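Local coordinates for VWFA domain-containing protein (Bacteroides thetaiotaomicron, PDB 3IBS) that is of unknown function but carries a von Willebrand factor type A domain that binds a magnesium ion and belongs to a predicted membrane protein, at residues A[23-28]-A[32-37]; A[38-43]-A[199-204]. One frame throughout, in Å; residues are numbered along the deposited sequence.

Interaction 1 (A[23-28]-A[32-37]); sequences SMLAQD and SRLEKA. With MG (magnesium ion), chain I.
Arg33 and Asp28 form a two-pronged salt bridge, the guanidinium meeting the carboxylate side-on. Arg33 NE donates a hydrogen bond to Asp28 OD1, on its syn lone pair, at 2.8 Å, while Arg33 NH2 reaches Asp28 OD2 at 2.8 Å, nearly straight (165°). Both oxygens lie near the guanidinium plane, although the two flat groups are turned 33° apart. The arginine chain is extended from CG to NE, and Ala26 CB sits over one guanidinium face, toward its rim. Asp28 OD2 also accepts from Met149 N; Arg33 NH1 forms a salt bridge with Asp120 and a hydrogen bond with Thr174. A methionine in place of Arg33 would probably leave the buried carboxylate of Asp28 without its two-pronged partner and take the salt bridge from Asp120.

Backbone bonds join the loop to the helix start: Arg33 N donates to Ala26 O at 3.0 Å, and Leu34 N to Met24 O at 2.8 Å. Ser32 is the N-cap, its OG accepting from Glu35 N at 3.0 Å.

Met24, a selenomethionine, crosses Arg33 at about a right angle, SE lying 4.1 Å from Arg33 CB, and its CB packs on Leu34 CB.

Ser23 OG binds the magnesium ion at 2.1 Å, alongside Ser21 and four waters, and hydrogen-bonds to Asp120. Asp19, Ser21 and Ser23 spell the DxSxS sequence of the family's metal-ion-dependent adhesion site (MIDAS). The metal-binding loop after strand 13-19 thus folds against the first turn of helix 33-46, with Met24 and Leu34 resting on that strand and Ser23 and Ala26 on strand 173-174.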
ATOM      1  N   SER A  23      -7.597  10.254   4.079  1.00 13.45           N
ATOM      2  CA  SER A  23      -7.993   8.870   3.820  1.00 13.30           C
ATOM      3  C   SER A  23      -8.663   8.690   2.431  1.00 13.07           C
ATOM      4  O   SER A  23      -8.680   7.585   1.879  1.00 13.08           O
ATOM      5  CB  SER A  23      -8.927   8.376   4.931  1.00 12.88           C
ATOM      6  OG  SER A  23     -10.059   9.235   5.004  1.00 12.56           O
HETATM    7  N   MSE A  24      -9.215   9.767   1.880  1.00 12.30           N
HETATM    8  CA  MSE A  24      -9.856   9.723   0.563  1.00 11.89           C
HETATM    9  C   MSE A  24      -8.844   9.619  -0.597  1.00 11.92           C
HETATM   10  O   MSE A  24      -9.224   9.403  -1.759  1.00 10.92           O
HETATM   11  CB  MSE A  24     -10.820  10.912   0.379  1.00 12.14           C
HETATM   12  CG  MSE A  24     -11.933  10.951   1.459  1.00 11.92           C
HETATM   13 SE   MSE A  24     -13.248   9.495   1.176  0.80 16.98          SE
HETATM   14  CE  MSE A  24     -14.047  10.261  -0.463  1.00 11.57           C
ATOM     15  N   LEU A  25      -7.560   9.715  -0.278  1.00 12.48           N
ATOM     16  CA  LEU A  25      -6.515   9.461  -1.274  1.00 12.83           C
ATOM     17  C   LEU A  25      -6.158   7.983  -1.374  1.00 12.74           C
ATOM     18  O   LEU A  25      -5.392   7.596  -2.254  1.00 12.27           O
ATOM     19  CB  LEU A  25      -5.261  10.309  -1.006  1.00 12.93           C
ATOM     20  CG  LEU A  25      -5.439  11.835  -1.130  1.00 14.49           C
ATOM     21  CD1 LEU A  25      -4.082  12.574  -1.102  1.00 14.51           C
ATOM     22  CD2 LEU A  25      -6.208  12.187  -2.404  1.00 16.42           C
ATOM     23  N   ALA A  26      -6.705   7.147  -0.487  1.00 12.48           N
ATOM     24  CA  ALA A  26      -6.516   5.696  -0.643  1.00 12.76           C
ATOM     25  C   ALA A  26      -7.001   5.272  -2.038  1.00 13.41           C
ATOM     26  O   ALA A  26      -7.939   5.874  -2.588  1.00 12.77           O
ATOM     27  CB  ALA A  26      -7.243   4.929   0.416  1.00 11.77           C
ATOM     28  N   GLN A  27      -6.356   4.246  -2.589  1.00 13.14           N
ATOM     29  CA  GLN A  27      -6.596   3.814  -3.971  1.00 14.03           C
ATOM     30  C   GLN A  27      -7.197   2.401  -4.065  1.00 14.22           C
ATOM     31  O   GLN A  27      -6.884   1.635  -4.995  1.00 14.71           O
ATOM     32  CB  GLN A  27      -5.309   3.964  -4.822  1.00 13.85           C
ATOM     33  CG  GLN A  27      -4.861   5.439  -4.956  1.00 15.33           C
ATOM     34  CD  GLN A  27      -3.660   5.653  -5.904  1.00 19.41           C
ATOM     35  OE1 GLN A  27      -3.206   4.732  -6.562  1.00 20.00           O
ATOM     36  NE2 GLN A  27      -3.152   6.883  -5.957  1.00 19.58           N
ATOM     37  N   ASP A  28      -8.054   2.070  -3.097  1.00 13.92           N
ATOM     38  CA  ASP A  28      -8.823   0.809  -3.087  1.00 14.76           C
ATOM     39  C   ASP A  28     -10.102   0.873  -3.926  1.00 14.92           C
ATOM     40  O   ASP A  28     -10.803  -0.126  -4.099  1.00 15.41           O
ATOM     41  CB  ASP A  28      -9.131   0.334  -1.647  1.00 14.00           C
ATOM     42  CG  ASP A  28      -9.826   1.386  -0.792  1.00 13.53           C
ATOM     43  OD1 ASP A  28      -9.918   2.578  -1.174  1.00  9.89           O
ATOM     44  OD2 ASP A  28     -10.266   1.004   0.311  1.00 14.48           O
ATOM     45  N   SER A  32      -8.902   6.746  -7.126  1.00 12.21           N
ATOM     46  CA  SER A  32      -8.774   6.879  -5.670  1.00 11.63           C
ATOM     47  C   SER A  32     -10.198   7.066  -5.159  1.00 11.41           C
ATOM     48  O   SER A  32     -11.107   7.240  -5.968  1.00 11.04           O
ATOM     49  CB  SER A  32      -7.936   8.111  -5.287  1.00 11.90           C
ATOM     50  OG  SER A  32      -8.583   9.336  -5.667  1.00 11.63           O
ATOM     51  N   ARG A  33     -10.392   7.035  -3.838  1.00 10.20           N
ATOM     52  CA  ARG A  33     -11.703   7.252  -3.259  1.00  9.58           C
ATOM     53  C   ARG A  33     -12.215   8.625  -3.683  1.00  9.79           C
ATOM     54  O   ARG A  33     -13.364   8.765  -4.081  1.00  9.76           O
ATOM     55  CB  ARG A  33     -11.663   7.148  -1.735  1.00  9.08           C
ATOM     56  CG  ARG A  33     -11.335   5.740  -1.217  1.00  7.51           C
ATOM     57  CD  ARG A  33     -11.343   5.704   0.280  1.00  7.86           C
ATOM     58  NE  ARG A  33     -10.879   4.403   0.773  1.00  5.42           N
ATOM     59  CZ  ARG A  33     -10.621   4.136   2.045  1.00  6.26           C
ATOM     60  NH1 ARG A  33     -10.803   5.080   2.975  1.00  3.87           N
ATOM     61  NH2 ARG A  33     -10.182   2.920   2.388  1.00  4.42           N
ATOM     62  N   LEU A  34     -11.358   9.636  -3.588  1.00  9.10           N
ATOM     63  CA  LEU A  34     -11.767  10.994  -3.911  1.00  9.27           C
ATOM     64  C   LEU A  34     -12.045  11.178  -5.406  1.00  9.13           C
ATOM     65  O   LEU A  34     -13.037  11.812  -5.786  1.00  8.64           O
ATOM     66  CB  LEU A  34     -10.698  12.003  -3.463  1.00  9.00           C
ATOM     67  CG  LEU A  34     -11.000  13.472  -3.727  1.00  9.66           C
ATOM     68  CD1 LEU A  34     -12.405  13.900  -3.232  1.00  7.91           C
ATOM     69  CD2 LEU A  34      -9.913  14.355  -3.113  1.00 12.04           C
ATOM     70  N   GLU A  35     -11.160  10.652  -6.245  1.00  9.04           N
ATOM     71  CA  GLU A  35     -11.289  10.878  -7.693  1.00 10.23           C
ATOM     72  C   GLU A  35     -12.494  10.112  -8.271  1.00  9.86           C
ATOM     73  O   GLU A  35     -13.194  10.613  -9.156  1.00  9.65           O
ATOM     74  CB  GLU A  35      -9.969  10.591  -8.417  1.00  9.55           C
ATOM     75  CG  GLU A  35      -9.823  11.263  -9.763  1.00 16.15           C
ATOM     76  CD  GLU A  35      -9.889  12.804  -9.691  1.00 20.04           C
ATOM     77  OE1 GLU A  35     -10.274  13.393 -10.712  1.00 24.07           O
ATOM     78  OE2 GLU A  35      -9.576  13.423  -8.632  1.00 21.81           O
ATOM     79  N   LYS A  36     -12.739   8.916  -7.745  1.00 10.67           N
ATOM     80  CA  LYS A  36     -13.960   8.157  -8.022  1.00 11.28           C
ATOM     81  C   LYS A  36     -15.201   8.939  -7.571  1.00 12.41           C
ATOM     82  O   LYS A  36     -16.191   9.019  -8.306  1.00 12.79           O
ATOM     83  CB  LYS A  36     -13.916   6.796  -7.322  1.00 12.45           C
ATOM     84  CG  LYS A  36     -15.244   5.967  -7.399  1.00 14.43           C
ATOM     85  CD  LYS A  36     -15.534   5.516  -8.825  1.00 16.92           C
ATOM     86  CE  LYS A  36     -16.817   4.682  -8.924  1.00 19.96           C
ATOM     87  NZ  LYS A  36     -16.876   3.974 -10.266  1.00 21.88           N
ATOM     88  N   ALA A  37     -15.159   9.534  -6.385  1.00 12.13           N
ATOM     89  CA  ALA A  37     -16.282  10.368  -5.951  1.00 12.97           C
ATOM     90  C   ALA A  37     -16.544  11.519  -6.929  1.00 12.72           C
ATOM     91  O   ALA A  37     -17.679  11.828  -7.236  1.00 13.30           O
ATOM     92  CB  ALA A  37     -16.024  10.923  -4.555  1.00 12.47           C
TER
HETATM   93 MG    MG I 219     -10.587  10.467   6.593  1.00 24.60          MG
HETATM   94  O   HOH W   1      -8.561  10.868   6.784  1.00 12.43           O
HETATM   95  O   HOH W   2     -12.553  10.089   6.329  1.00  9.23           O
HETATM   96  O   HOH W   3     -10.425   8.843   7.879  1.00 11.05           O
HETATM   97  O   HOH W   4     -10.918  11.762   8.214  1.00  8.66           O

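Interaction 2 (A[38-43]-A[199-204])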
ATOM      1  N   LYS A  38     -15.495  12.172  -7.397  1.00 13.00           N
ATOM      2  CA  LYS A  38     -15.667  13.283  -8.330  1.00 13.74           C
ATOM      3  C   LYS A  38     -16.291  12.832  -9.650  1.00 13.32           C
ATOM      4  O   LYS A  38     -17.206  13.463 -10.178  1.00 13.77           O
ATOM      5  CB  LYS A  38     -14.321  14.016  -8.545  1.00 13.27           C
ATOM      6  CG  LYS A  38     -13.906  14.798  -7.313  1.00 15.63           C
ATOM      7  CD  LYS A  38     -12.424  15.133  -7.257  1.00 19.16           C
ATOM      8  CE  LYS A  38     -11.989  16.118  -8.311  1.00 17.80           C
ATOM      9  NZ  LYS A  38     -10.684  16.688  -7.881  1.00 18.26           N
ATOM     10  N   ARG A  39     -15.827  11.700 -10.157  1.00 13.71           N
ATOM     11  CA  ARG A  39     -16.353  11.162 -11.393  1.00 14.04           C
ATOM     12  C   ARG A  39     -17.818  10.779 -11.251  1.00 14.42           C
ATOM     13  O   ARG A  39     -18.600  11.010 -12.182  1.00 15.19           O
ATOM     14  CB  ARG A  39     -15.500   9.974 -11.856  1.00 13.96           C
ATOM     15  CG  ARG A  39     -14.103  10.443 -12.261  1.00 14.37           C
ATOM     16  CD  ARG A  39     -13.264   9.279 -12.732  1.00 14.25           C
ATOM     17  NE  ARG A  39     -11.941   9.755 -13.093  1.00 15.02           N
ATOM     18  CZ  ARG A  39     -10.978   8.991 -13.588  1.00 14.51           C
ATOM     19  NH1 ARG A  39     -11.176   7.687 -13.771  1.00 13.58           N
ATOM     20  NH2 ARG A  39      -9.817   9.544 -13.878  1.00 14.70           N
ATOM     21  N   LEU A  40     -18.191  10.234 -10.086  1.00 13.81           N
ATOM     22  CA  LEU A  40     -19.587   9.911  -9.790  1.00 14.62           C
ATOM     23  C   LEU A  40     -20.445  11.185  -9.727  1.00 13.75           C
ATOM     24  O   LEU A  40     -21.564  11.204 -10.241  1.00 12.33           O
ATOM     25  CB  LEU A  40     -19.712   9.157  -8.453  1.00 15.42           C
ATOM     26  CG  LEU A  40     -21.115   8.704  -7.985  1.00 18.45           C
ATOM     27  CD1 LEU A  40     -20.984   7.481  -7.056  1.00 20.07           C
ATOM     28  CD2 LEU A  40     -21.912   9.803  -7.275  1.00 19.17           C
ATOM     29  N   ILE A  41     -19.923  12.225  -9.068  1.00 12.77           N
ATOM     30  CA  ILE A  41     -20.662  13.488  -8.943  1.00 12.76           C
ATOM     31  C   ILE A  41     -20.907  14.140 -10.314  1.00 12.44           C
ATOM     32  O   ILE A  41     -21.984  14.659 -10.592  1.00 12.45           O
ATOM     33  CB  ILE A  41     -19.936  14.475  -8.018  1.00 12.06           C
ATOM     34  CG1 ILE A  41     -19.941  13.945  -6.564  1.00 12.87           C
ATOM     35  CG2 ILE A  41     -20.598  15.880  -8.093  1.00 13.14           C
ATOM     36  CD1 ILE A  41     -18.843  14.586  -5.696  1.00  8.85           C
ATOM     37  N   SER A  42     -19.877  14.121 -11.146  1.00 12.90           N
ATOM     38  CA  SER A  42     -19.977  14.646 -12.496  1.00 13.83           C
ATOM     39  C   SER A  42     -21.112  13.947 -13.244  1.00 13.20           C
ATOM     40  O   SER A  42     -21.908  14.605 -13.902  1.00 13.47           O
ATOM     41  CB  SER A  42     -18.639  14.517 -13.235  1.00 13.70           C
ATOM     42  OG  SER A  42     -18.754  15.060 -14.537  1.00 16.03           O
ATOM     43  N   ARG A  43     -21.229  12.634 -13.093  1.00 12.89           N
ATOM     44  CA  ARG A  43     -22.293  11.893 -13.782  1.00 13.37           C
ATOM     45  C   ARG A  43     -23.671  12.125 -13.135  1.00 13.58           C
ATOM     46  O   ARG A  43     -24.688  12.170 -13.824  1.00 13.49           O
ATOM     47  CB  ARG A  43     -21.942  10.386 -13.873  1.00 13.73           C
ATOM     48  CG  ARG A  43     -20.763  10.099 -14.818  1.00 13.94           C
ATOM     49  CD  ARG A  43     -20.071   8.736 -14.561  1.00 15.11           C
ATOM     50  NE  ARG A  43     -19.119   8.427 -15.635  1.00 16.78           N
ATOM     51  CZ  ARG A  43     -17.914   8.984 -15.775  1.00 19.58           C
ATOM     52  NH1 ARG A  43     -17.478   9.894 -14.897  1.00 20.03           N
ATOM     53  NH2 ARG A  43     -17.128   8.625 -16.791  1.00 18.84           N
ATOM     54  N   ASN A 199     -20.563   1.471 -12.082  1.00 26.59           N
ATOM     55  CA  ASN A 199     -21.401   2.668 -12.064  1.00 26.92           C
ATOM     56  C   ASN A 199     -22.628   2.488 -11.158  1.00 26.61           C
ATOM     57  O   ASN A 199     -23.546   3.326 -11.163  1.00 26.43           O
ATOM     58  CB  ASN A 199     -21.841   3.011 -13.500  1.00 27.23           C
ATOM     59  CG  ASN A 199     -22.540   1.841 -14.200  1.00 28.99           C
ATOM     60  OD1 ASN A 199     -22.784   0.792 -13.596  1.00 30.21           O
ATOM     61  ND2 ASN A 199     -22.855   2.017 -15.487  1.00 29.23           N
ATOM     62  N   SER A 200     -22.637   1.397 -10.389  1.00 25.96           N
ATOM     63  CA  SER A 200     -23.802   1.016  -9.583  1.00 25.88           C
ATOM     64  C   SER A 200     -24.244   2.078  -8.571  1.00 25.27           C
ATOM     65  O   SER A 200     -25.437   2.365  -8.446  1.00 25.12           O
ATOM     66  CB  SER A 200     -23.574  -0.330  -8.875  1.00 25.94           C
ATOM     67  OG  SER A 200     -22.586  -0.215  -7.860  1.00 26.86           O
ATOM     68  N   ALA A 201     -23.292   2.660  -7.847  1.00 24.59           N
ATOM     69  CA  ALA A 201     -23.633   3.667  -6.849  1.00 23.76           C
ATOM     70  C   ALA A 201     -24.247   4.920  -7.496  1.00 24.22           C
ATOM     71  O   ALA A 201     -25.247   5.460  -7.004  1.00 23.90           O
ATOM     72  CB  ALA A 201     -22.399   4.024  -6.022  1.00 23.39           C
ATOM     73  N   GLN A 202     -23.647   5.375  -8.595  1.00 24.29           N
ATOM     74  CA  GLN A 202     -24.117   6.576  -9.280  1.00 25.02           C
ATOM     75  C   GLN A 202     -25.554   6.393  -9.756  1.00 25.06           C
ATOM     76  O   GLN A 202     -26.381   7.299  -9.628  1.00 25.34           O
ATOM     77  CB  GLN A 202     -23.210   6.945 -10.462  1.00 24.61           C
ATOM     78  CG  GLN A 202     -23.674   8.208 -11.232  1.00 24.94           C
ATOM     79  CD  GLN A 202     -24.516   7.867 -12.448  1.00 23.66           C
ATOM     80  OE1 GLN A 202     -24.133   7.013 -13.237  1.00 24.88           O
ATOM     81  NE2 GLN A 202     -25.658   8.538 -12.611  1.00 23.13           N
ATOM     82  N   LYS A 203     -25.842   5.220 -10.304  1.00 24.97           N
ATOM     83  CA  LYS A 203     -27.163   4.973 -10.841  1.00 25.08           C
ATOM     84  C   LYS A 203     -28.196   4.814  -9.729  1.00 24.49           C
ATOM     85  O   LYS A 203     -29.319   5.279  -9.871  1.00 24.25           O
ATOM     86  CB  LYS A 203     -27.154   3.764 -11.760  1.00 25.66           C
ATOM     87  CG  LYS A 203     -26.564   4.045 -13.135  1.00 27.36           C
ATOM     88  CD  LYS A 203     -26.670   2.817 -13.991  1.00 31.18           C
ATOM     89  CE  LYS A 203     -25.940   1.661 -13.323  1.00 32.70           C
ATOM     90  NZ  LYS A 203     -26.593   0.369 -13.626  1.00 31.77           N
ATOM     91  N   ALA A 204     -27.811   4.171  -8.628  1.00 23.48           N
ATOM     92  CA  ALA A 204     -28.693   4.070  -7.478  1.00 22.80           C
ATOM     93  C   ALA A 204     -29.069   5.459  -6.942  1.00 22.21           C
ATOM     94  O   ALA A 204     -30.242   5.729  -6.701  1.00 22.23           O
ATOM     95  CB  ALA A 204     -28.087   3.197  -6.381  1.00 22.30           C
TER
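Leu40 reaches across to Ala201 and Gln202, the first of two points at which helix 38-43 meets the start of helix 200-214. A chi1 of -179°, which sets CG opposite the backbone N, swings the branched end of Leu40 to the neighbouring helix, although its CB sets out to one side. Leu40 CG lies 3.7 Å from Gln202 CB, while Leu40 CD1 comes within 3.9 Å of Ala201 CB and also approaches the backbone N of Gln202. One methyl therefore spans two successive residues of the partner helix. Leu40 and Ala201 also both touch Val195 on strand 191-195, which makes this the inner, buried part of the contact.

One turn further on, Arg43 takes up the outer part. Arg43 CB points at the other helix and rests 3.8 Å from Gln202 CG, so the aliphatic root of the arginine does the touching. The guanidinium instead turns back over its own helix: Arg43 NH1 donates to Arg39 O at 3.1 Å, from above the carbonyl plane and on the face opposite to Arg43 N, which binds the same oxygen.

Gln202 fits between these two residues. Gln202 CB lies against Leu40 and CG against Arg43 CB; the bend at chi2 (-96°) keeps CD beside Arg43 CB, while NE2 is used within its own helix, donating to Ser206 OG. No hydrogen bond joins the two segments.

The short axes pass 9.6 Å apart and cross at -34°, running in broadly the same direction. Such side-by-side helices over a mostly parallel sheet are characteristic of the Rossmann-like alpha/beta fold of von Willebrand factor type A domains, here bringing the first and last helices together.

In the fold
The two interactions follow one another along helix 33-46, their centres about 14 Å apart. Interaction 1 joins the first turn of that helix to the loop leaving strand 13-19; interaction 2 begins at the very next residue and pairs the middle of the helix with helix 200-214, after a gap of 155 residues. One contact is therefore local in sequence and lies at the magnesium site, whereas the other brings the first and last helices together, away from that site. Strand 13-19 lies inside the six-stranded sheet and strand 191-195 at one margin. A single helix thus links the metal-binding loop to the C-terminal helix within one von Willebrand factor type A domain.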